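Uridine phosphorylase (Phytophthora capsici LT1534, PDB 6KD3) probably catalyses the reversible phosphorolysis of uridine to uracil and ribose 1-phosphate. Local coordinates at residues S72-L77 against F99-V104. Numbering follows the deposited sequence.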
loop_
_atom_site.group_PDB
_atom_site.type_symbol
_atom_site.label_atom_id
_atom_site.label_comp_id
_atom_site.label_asym_id
_atom_site.label_seq_id
_atom_site.Cartn_x
_atom_site.Cartn_y
_atom_site.Cartn_z
ATOM N N SER A 72 8.421 12.392 -19.120
ATOM C CA SER A 72 9.318 11.792 -20.107
ATOM C C SER A 72 8.541 11.210 -21.281
ATOM O O SER A 72 8.866 11.466 -22.445
ATOM C CB SER A 72 10.171 10.713 -19.449
ATOM O OG SER A 72 11.409 10.618 -20.117
ATOM N N VAL A 73 7.506 10.418 -20.995
ATOM C CA VAL A 73 6.654 9.888 -22.051
ATOM C C VAL A 73 5.813 10.966 -22.718
ATOM O O VAL A 73 5.157 10.689 -23.728
ATOM C CB VAL A 73 5.753 8.773 -21.491
ATOM C CG1 VAL A 73 4.544 9.374 -20.864
ATOM C CG2 VAL A 73 5.390 7.779 -22.589
ATOM N N ALA A 74 5.803 12.183 -22.176
ATOM C CA ALA A 74 5.325 13.328 -22.937
ATOM C C ALA A 74 6.416 13.859 -23.843
ATOM O O ALA A 74 6.128 14.400 -24.913
ATOM C CB ALA A 74 4.853 14.438 -21.996
ATOM N N LYS A 75 7.668 13.705 -23.422
ATOM C CA LYS A 75 8.781 14.150 -24.240
ATOM C C LYS A 75 8.973 13.274 -25.471
ATOM O O LYS A 75 9.430 13.766 -26.510
ATOM C CB LYS A 75 10.054 14.182 -23.398
ATOM N N GLU A 76 8.625 11.989 -25.392
ATOM C CA GLU A 76 9.025 11.094 -26.473
ATOM C C GLU A 76 8.124 11.238 -27.695
ATOM O O GLU A 76 8.630 11.330 -28.825
ATOM C CB GLU A 76 9.071 9.636 -25.993
ATOM C CG GLU A 76 10.197 9.339 -24.964
ATOM C CD GLU A 76 11.632 9.329 -25.540
ATOM O OE1 GLU A 76 11.851 8.933 -26.720
ATOM O OE2 GLU A 76 12.548 9.732 -24.781
ATOM N N LEU A 77 6.796 11.280 -27.493
ATOM C CA LEU A 77 5.840 11.392 -28.600
ATOM C C LEU A 77 5.626 12.825 -29.068
ATOM O O LEU A 77 5.115 13.036 -30.174
ATOM C CB LEU A 77 4.487 10.766 -28.213
ATOM C CG LEU A 77 3.406 10.772 -29.305
ATOM C CD1 LEU A 77 4.003 10.348 -30.614
ATOM C CD2 LEU A 77 2.220 9.879 -28.953
ATOM N N PHE A 99 -1.838 11.193 -13.998
ATOM C CA PHE A 99 -1.695 12.182 -15.043
ATOM C C PHE A 99 -2.440 11.645 -16.260
ATOM O O PHE A 99 -2.989 10.536 -16.233
ATOM C CB PHE A 99 -0.214 12.480 -15.314
ATOM C CG PHE A 99 0.560 12.901 -14.092
ATOM N N LYS A 100 -2.517 12.470 -17.310
ATOM C CA LYS A 100 -2.964 12.018 -18.631
ATOM C C LYS A 100 -2.157 12.766 -19.689
ATOM O O LYS A 100 -2.484 13.916 -20.039
ATOM C CB LYS A 100 -4.455 12.220 -18.873
ATOM C CG LYS A 100 -4.798 11.995 -20.357
ATOM C CD LYS A 100 -6.281 11.866 -20.612
ATOM C CE LYS A 100 -6.617 11.234 -21.974
ATOM N NZ LYS A 100 -5.712 11.431 -23.151
ATOM N N VAL A 101 -1.120 12.102 -20.204
ATOM C CA VAL A 101 -0.428 12.543 -21.404
ATOM C C VAL A 101 -0.859 11.649 -22.565
ATOM O O VAL A 101 -0.685 10.427 -22.509
ATOM C CB VAL A 101 1.091 12.524 -21.199
ATOM C CG1 VAL A 101 1.537 11.178 -20.676
ATOM C CG2 VAL A 101 1.798 12.887 -22.504
ATOM N N GLY A 102 -1.443 12.254 -23.607
ATOM C CA GLY A 102 -1.816 11.543 -24.810
ATOM C C GLY A 102 -2.570 10.268 -24.492
ATOM O O GLY A 102 -3.368 10.209 -23.550
ATOM N N PRO A 103 -2.306 9.206 -25.228
ATOM C CA PRO A 103 -2.978 7.943 -24.909
ATOM C C PRO A 103 -2.459 7.317 -23.633
ATOM O O PRO A 103 -2.877 6.207 -23.301
ATOM C CB PRO A 103 -2.673 7.049 -26.122
ATOM C CG PRO A 103 -1.402 7.576 -26.671
ATOM C CD PRO A 103 -1.410 9.080 -26.392
ATOM N N VAL A 104 -1.528 7.952 -22.922
ATOM C CA VAL A 104 -0.853 7.285 -21.808
ATOM C C VAL A 104 -1.575 7.633 -20.518
ATOM O O VAL A 104 -1.941 8.796 -20.278
ATOM C CB VAL A 104 0.642 7.659 -21.702
ATOM C CG1 VAL A 104 1.394 6.590 -20.903
ATOM C CG2 VAL A 104 1.274 7.854 -23.071
#
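On the loop whose valines meet Val-73 and Ala-74, the ammonium group Lys-100 NZ is held by two acceptors: it donates to Gly-102 O at 2.7 Å and forms a salt bridge with Asp-53. The nitrogen sits above the Gly-102 carbonyl plane, 44° out of it, and not on a lone pair. This bond ties Lys-100 to a type II' turn running from Val-101 to Val-104, closed by Val-104 N to Val-101 O at 2.6 Å. Gly-102, with a phi of 48°, and Pro-103 fill its two central positions.

Contact with the helix is purely apolar and buries 205 Å². Val-101 uses both methyls, one on Val-73 and the other on Ala-74. With chi1 at 52°, Val-101 CG1 sits between the backbone N and the carbonyl carbon and touches Val-73 CG1 at 3.5 Å, the two side chains crossing at a slant. The other branch, Val-101 CG2, meets Ala-74 CB, also at 3.5 Å, where the backbones come closest. Val-73 CG2 points tip to tip at Val-104 CG2, 4.1 Å away; Val-73 also touches Ile-303 of helix 294-308.

Backbone bonding of Phe-99 with Val-106 and a weak Val-101 N to Val-104 O bond give the loop a hairpin-like form leading into strand 104-108. Strands 56-60 and 104-108 are parallel neighbours, and helix 66-77 lies between them in sequence: a beta-alpha-beta crossover of the phosphorylase superfamily's alpha/beta fold, with the connecting helix packed on the turn entering its second strand.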